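Side-chain contacts in ralf, proline/betaine transporter (Legionella pneumophila, PDB 4D7Q), which probably acts as a guanine nucleotide exchange factor, here in an engineered chimera of a Legionella RalF Sec7 domain and a Rickettsia RalF capping domain: residues Lys255-Leu258 with Ser259-Gly263; Glu109-Lys112 with Ile113-Val117; Pro9-Glu12 with Lys13-Glu17. The protein carries 2 engineered substitutions. All coordinates share one frame; numbering follows the deposited sequence.

Contact 1: residues Lys255-Leu258 with Ser259-Gly263; sequences KTFL and SKFTG
The rings of Phe257 and Phe261 form an offset stack, one turn apart on the short helix 256-262 of the Rickettsia capping domain. Their centroids are 4.8 Å apart and the planes are turned 30° against each other. Phe261 brings its CD2-CE2 side over one face of the Phe257 ring, displaced toward the rim. The closest carbons are Phe257 CZ and Phe261 CE2, at 3.5 Å. At the edge of the Phe261 ring, in its plane, lies the carbonyl oxygen of Phe257, 3.7 Å from Phe261 CD2. Phe257 holds CG anti to its backbone N (chi1 179°), which carries the ring along the helix side where Phe261 projects. The aromatic group extends further: Phe288 stacks with Phe261, while Tyr139 and Phe143 of helix 135-152 meet Phe257 and Phe261 respectively. That helix belongs to the Legionella Sec7 part, so these ring contacts cross from one fused part to the other.

Lys255 sits at the N-cap position. Its carbonyl oxygen accepts the N-H of Ser259, while its side-chain NZ forms a salt bridge with Asp114. Lys260 runs its CG past Thr256 O at 3.4 Å, and its chain then extends away from the first turn. Ser259 OG is hydrogen-bonded to Tyr264 O.

At the other end of the helix, Gly263 takes a positive phi, and its N-H bonds to Ser259 O at 2.7 Å. Leu258 CD1 touches Thr262 CG2 at 3.9 Å. Leu258 O receives two bonds from Thr262. The backbone N-H gives a weak one. The hydroxyl gives the other, with Thr262 OG1 placed 2.7 Å from Leu258 O and 45° above the carbonyl plane.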
# COMPACT_ATOMS: atom_id res chain seq x y z
N LYS A 255 -5.31 -0.52 12.58
CA LYS A 255 -5.48 -1.78 13.31
C LYS A 255 -4.10 -2.09 13.87
O LYS A 255 -3.10 -1.82 13.19
CB LYS A 255 -5.93 -2.90 12.37
CG LYS A 255 -7.34 -2.65 11.82
CD LYS A 255 -7.61 -3.43 10.55
CE LYS A 255 -6.78 -2.95 9.38
NZ LYS A 255 -6.26 -4.11 8.64
N THR A 256 -4.03 -2.54 15.11
CA THR A 256 -2.76 -2.82 15.80
C THR A 256 -1.87 -3.81 15.09
O THR A 256 -0.65 -3.61 15.05
CB THR A 256 -3.03 -3.24 17.25
OG1 THR A 256 -4.10 -4.16 17.23
CG2 THR A 256 -3.40 -2.06 18.13
N PHE A 257 -2.48 -4.86 14.51
CA PHE A 257 -1.75 -5.88 13.75
C PHE A 257 -0.99 -5.20 12.59
O PHE A 257 0.23 -5.30 12.52
CB PHE A 257 -2.73 -6.99 13.26
CG PHE A 257 -2.05 -8.09 12.46
CD1 PHE A 257 -1.72 -7.88 11.12
CD2 PHE A 257 -1.70 -9.30 13.04
CE1 PHE A 257 -1.02 -8.87 10.38
CE2 PHE A 257 -1.02 -10.28 12.31
CZ PHE A 257 -0.74 -10.09 10.96
N LEU A 258 -1.71 -4.45 11.73
CA LEU A 258 -1.12 -3.74 10.60
C LEU A 258 0.02 -2.77 11.02
O LEU A 258 1.06 -2.76 10.38
CB LEU A 258 -2.20 -3.00 9.79
CG LEU A 258 -1.75 -2.35 8.45
CD1 LEU A 258 -1.21 -3.39 7.49
CD2 LEU A 258 -2.89 -1.61 7.81
N SER A 259 -0.20 -1.98 12.08
CA SER A 259 0.77 -1.05 12.66
C SER A 259 2.10 -1.76 12.99
O SER A 259 3.17 -1.22 12.71
CB SER A 259 0.19 -0.44 13.93
OG SER A 259 0.92 0.72 14.28
N LYS A 260 2.02 -2.97 13.60
CA LYS A 260 3.20 -3.74 13.98
C LYS A 260 3.97 -4.22 12.76
O LYS A 260 5.19 -4.16 12.77
CB LYS A 260 2.80 -4.94 14.85
CG LYS A 260 2.42 -4.52 16.27
CD LYS A 260 1.99 -5.75 17.06
CE LYS A 260 1.70 -5.44 18.51
NZ LYS A 260 1.31 -6.69 19.20
N PHE A 261 3.27 -4.66 11.71
CA PHE A 261 3.91 -5.18 10.51
C PHE A 261 4.38 -4.15 9.51
O PHE A 261 5.14 -4.47 8.61
CB PHE A 261 3.04 -6.30 9.87
CG PHE A 261 3.22 -7.67 10.52
CD1 PHE A 261 4.26 -8.50 10.14
CD2 PHE A 261 2.35 -8.10 11.52
CE1 PHE A 261 4.42 -9.76 10.74
CE2 PHE A 261 2.51 -9.36 12.12
CZ PHE A 261 3.55 -10.18 11.73
N THR A 262 3.94 -2.89 9.65
CA THR A 262 4.33 -1.87 8.65
C THR A 262 4.85 -0.58 9.27
O THR A 262 5.42 0.26 8.56
CB THR A 262 3.10 -1.47 7.80
OG1 THR A 262 2.12 -0.94 8.66
CG2 THR A 262 2.53 -2.61 7.00
N GLY A 263 4.62 -0.42 10.57
CA GLY A 263 5.04 0.78 11.28
C GLY A 263 4.10 1.95 11.09
O GLY A 263 4.39 3.07 11.53

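Contact 2: residues Glu109-Lys112 with Ile113-Val117; sequences EAQK and IDRLV
The first turns of helix 110-127, a helix of the Legionella Sec7 domain, set the side chains of Gln111 and Arg115 alongside each other, running in one direction. Arg115 is extended from CG to NE and carries its guanidinium over the first turn. There Gln111 O lies over one face, toward the rim, 3.4 Å from NH1 of Arg115. The angle there is poor for a hydrogen bond. Gln111 OE1 stands 3.1 Å from Arg115 NH2, and the amide plane is turned 59° from the guanidinium. Arg115 NH1 bonds to Ser69 O, which fixes that end of the group.

Glu109 occupies the N-cap position, and its carbonyl oxygen takes the N-H of Ile113. Its carboxylate reaches Lys112 in a salt bridge, with NZ of Lys112 2.9 Å from Glu109 OE2 on the syn side but 35° out of the carboxylate plane. Lys112 NZ also pairs with Asp66, so two carboxylates share the ammonium. Asp114 OD1 is hydrogen-bonded to Tyr139 OH.

Ile113 lies against Thr262 of the capping part, with CG1 anti to the backbone N (chi1 -160°). This leaves the CG2 methyl of Ile113 3.3 Å from Ala110 O.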
# COMPACT_ATOMS: atom_id res chain seq x y z
N GLU A 109 2.54 2.15 1.09
CA GLU A 109 1.52 2.61 2.03
C GLU A 109 0.90 1.40 2.70
O GLU A 109 0.61 0.42 2.01
CB GLU A 109 0.45 3.46 1.34
CG GLU A 109 1.00 4.79 0.87
CD GLU A 109 0.07 5.47 -0.11
OE1 GLU A 109 -1.05 5.85 0.28
OE2 GLU A 109 0.44 5.53 -1.30
N ALA A 110 0.80 1.42 4.04
CA ALA A 110 0.32 0.27 4.81
C ALA A 110 -1.08 -0.22 4.39
O ALA A 110 -1.27 -1.42 4.24
CB ALA A 110 0.32 0.60 6.30
N GLN A 111 -2.04 0.70 4.26
CA GLN A 111 -3.43 0.31 3.92
C GLN A 111 -3.52 -0.33 2.55
O GLN A 111 -4.34 -1.24 2.36
CB GLN A 111 -4.37 1.51 3.97
CG GLN A 111 -4.57 2.12 5.35
CD GLN A 111 -5.63 3.18 5.21
OE1 GLN A 111 -6.75 2.92 4.76
NE2 GLN A 111 -5.27 4.42 5.44
N LYS A 112 -2.65 0.11 1.62
CA LYS A 112 -2.53 -0.43 0.27
C LYS A 112 -1.93 -1.85 0.30
O LYS A 112 -2.51 -2.76 -0.29
CB LYS A 112 -1.74 0.52 -0.63
CG LYS A 112 -2.50 1.80 -0.93
CD LYS A 112 -1.82 2.70 -1.92
CE LYS A 112 -2.72 3.87 -2.23
NZ LYS A 112 -1.93 4.95 -2.84
N ILE A 113 -0.82 -2.05 1.02
CA ILE A 113 -0.23 -3.42 1.11
C ILE A 113 -1.21 -4.39 1.81
O ILE A 113 -1.29 -5.57 1.46
CB ILE A 113 1.23 -3.45 1.71
CG1 ILE A 113 1.99 -4.76 1.34
CG2 ILE A 113 1.25 -3.26 3.23
CD1 ILE A 113 2.60 -4.79 -0.02
N ASP A 114 -1.97 -3.87 2.79
CA ASP A 114 -2.99 -4.59 3.54
C ASP A 114 -4.09 -5.08 2.58
O ASP A 114 -4.46 -6.25 2.63
CB ASP A 114 -3.59 -3.67 4.60
CG ASP A 114 -4.38 -4.40 5.66
OD1 ASP A 114 -4.09 -5.56 5.91
OD2 ASP A 114 -5.27 -3.78 6.25
N ARG A 115 -4.58 -4.21 1.69
CA ARG A 115 -5.60 -4.65 0.72
C ARG A 115 -5.11 -5.79 -0.19
O ARG A 115 -5.88 -6.70 -0.48
CB ARG A 115 -6.14 -3.47 -0.08
CG ARG A 115 -7.08 -2.63 0.77
CD ARG A 115 -7.64 -1.45 0.00
NE ARG A 115 -8.03 -0.45 0.97
CZ ARG A 115 -7.32 0.64 1.24
NH1 ARG A 115 -6.24 0.93 0.53
NH2 ARG A 115 -7.72 1.47 2.19
N LEU A 116 -3.84 -5.76 -0.59
CA LEU A 116 -3.26 -6.82 -1.43
C LEU A 116 -3.14 -8.15 -0.69
O LEU A 116 -3.49 -9.18 -1.24
CB LEU A 116 -1.89 -6.37 -1.96
CG LEU A 116 -1.88 -5.17 -2.93
CD1 LEU A 116 -0.50 -4.94 -3.48
CD2 LEU A 116 -2.92 -5.31 -4.08
N VAL A 117 -2.68 -8.13 0.54
CA VAL A 117 -2.54 -9.33 1.36
C VAL A 117 -3.95 -9.90 1.68
O VAL A 117 -4.15 -11.10 1.55
CB VAL A 117 -1.66 -9.07 2.62
CG1 VAL A 117 -1.52 -10.33 3.48
CG2 VAL A 117 -0.28 -8.53 2.24

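Contact 3: residues Pro9-Glu12 with Lys13-Glu17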
# COMPACT_ATOMS: atom_id res chain seq x y z
N PRO A 9 -13.29 -7.01 -29.97
CA PRO A 9 -12.34 -6.40 -30.91
C PRO A 9 -12.01 -4.93 -30.63
O PRO A 9 -10.91 -4.49 -30.93
CB PRO A 9 -13.05 -6.54 -32.26
CG PRO A 9 -13.96 -7.70 -32.08
CD PRO A 9 -14.44 -7.61 -30.68
N GLU A 10 -12.97 -4.18 -30.04
CA GLU A 10 -12.77 -2.77 -29.71
C GLU A 10 -11.71 -2.58 -28.65
O GLU A 10 -10.90 -1.66 -28.77
CB GLU A 10 -14.08 -2.05 -29.40
CG GLU A 10 -14.94 -1.86 -30.64
CD GLU A 10 -14.38 -1.05 -31.80
OE1 GLU A 10 -13.58 -0.12 -31.55
OE2 GLU A 10 -14.77 -1.34 -32.95
N ILE A 11 -11.65 -3.51 -27.67
CA ILE A 11 -10.61 -3.50 -26.64
C ILE A 11 -9.25 -3.88 -27.29
O ILE A 11 -8.25 -3.20 -27.06
CB ILE A 11 -11.02 -4.40 -25.42
CG1 ILE A 11 -12.18 -3.76 -24.61
CG2 ILE A 11 -9.81 -4.76 -24.49
CD1 ILE A 11 -11.76 -2.57 -23.60
N GLU A 12 -9.24 -4.93 -28.12
CA GLU A 12 -8.04 -5.42 -28.83
C GLU A 12 -7.37 -4.37 -29.72
O GLU A 12 -6.16 -4.19 -29.63
CB GLU A 12 -8.35 -6.71 -29.62
CG GLU A 12 -8.83 -7.84 -28.72
CD GLU A 12 -8.29 -9.24 -28.98
OE1 GLU A 12 -8.29 -9.67 -30.16
OE2 GLU A 12 -7.94 -9.93 -27.99
N LYS A 13 -8.16 -3.65 -30.55
CA LYS A 13 -7.70 -2.59 -31.45
C LYS A 13 -7.04 -1.46 -30.68
O LYS A 13 -5.99 -0.97 -31.10
CB LYS A 13 -8.88 -1.99 -32.25
CG LYS A 13 -9.34 -2.84 -33.41
CD LYS A 13 -10.77 -2.49 -33.82
CE LYS A 13 -11.43 -3.67 -34.50
NZ LYS A 13 -12.87 -3.42 -34.78
N ALA A 14 -7.68 -1.05 -29.56
CA ALA A 14 -7.24 0.07 -28.72
C ALA A 14 -6.09 -0.22 -27.72
O ALA A 14 -5.67 0.71 -27.03
CB ALA A 14 -8.44 0.67 -28.01
N GLN A 15 -5.56 -1.46 -27.69
CA GLN A 15 -4.49 -1.83 -26.75
C GLN A 15 -3.33 -0.84 -26.67
O GLN A 15 -3.02 -0.38 -25.58
CB GLN A 15 -3.99 -3.28 -26.95
CG GLN A 15 -4.98 -4.38 -26.54
CD GLN A 15 -5.50 -4.28 -25.13
OE1 GLN A 15 -6.60 -3.79 -24.88
NE2 GLN A 15 -4.74 -4.77 -24.16
N ARG A 16 -2.77 -0.45 -27.72
CA ARG A 16 -1.68 0.54 -27.79
C ARG A 16 -2.13 1.92 -27.29
O ARG A 16 -1.42 2.53 -26.48
CB ARG A 16 -1.10 0.64 -29.21
CG ARG A 16 0.12 1.57 -29.34
N GLU A 17 -3.14 2.41 -27.71
CA GLU A 17 -3.68 3.68 -27.23
C GLU A 17 -3.89 3.62 -25.69
O GLU A 17 -3.57 4.59 -25.00
CB GLU A 17 -5.02 3.98 -27.94
CG GLU A 17 -5.46 5.43 -27.85
CD GLU A 17 -6.92 5.75 -28.08
OE1 GLU A 17 -7.60 5.02 -28.83
OE2 GLU A 17 -7.38 6.79 -27.54
O HOH W 1 -13.17 -0.26 -35.02
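Lys13 meets Pro9 and Glu10 near the N-terminus of the chain. Its backbone N-H bonds to Pro9 O at 2.9 Å. The long side chain then runs, extended, back past the proline: Lys13 CG is 3.4 Å from Pro9 O, and Lys13 CE is 4.0 Å from Pro9 CB. At the tip, Lys13 NZ forms a salt bridge with Glu10, weak as a hydrogen bond because NZ lies 3.4 Å from Glu10 OE2. Glu10 bends at chi2 (-61°), which brings its carboxylate round toward the lysine. A water bridges the two charged groups. It donates to Glu10 OE2 at 2.8 Å and accepts from Lys13 NZ.

Ala14 follows, with a psi of 0°, flatter than that of its neighbours. Its N-H reaches Glu10 O only weakly, and its CB lies 3.5 Å from that same Glu10 O. Ile36 of helix 26-40 packs against Glu10, Ile11 and Ala14.

Gln15 no longer keeps the regular bond to Ile11 O. Its N-H goes instead to Glu12 O, in a weak bond. Its side chain bends back along the turn, and Gln15 CG comes to 3.3 Å from Glu12 O. Phe51 of helix 44-54 lies against this residue.

The weak i+3 bond, of the 3-10 type, marks the step from the short helix 9-13 to helix 15-24 at the start of the helical Sec7 part.

Along the chain the order is contact 3, contact 2, contact 1. Contacts 3 and 2 both belong to the Sec7 part, with centres 31 Å apart and no touch between them. Contact 1 lies in the capping domain, on the helix between strands 248-252 and 264-271 of its antiparallel sheet. Contacts 1 and 2 have centres 11 Å apart and do touch. Helix 256-262 packs on the start of helix 110-127, and a salt bridge crosses between the two contacts. Here the Rickettsia and Legionella parts of the engineered chain meet. Contact 3 is remote, its centre 42 Å from that of contact 1, across the chain's centre.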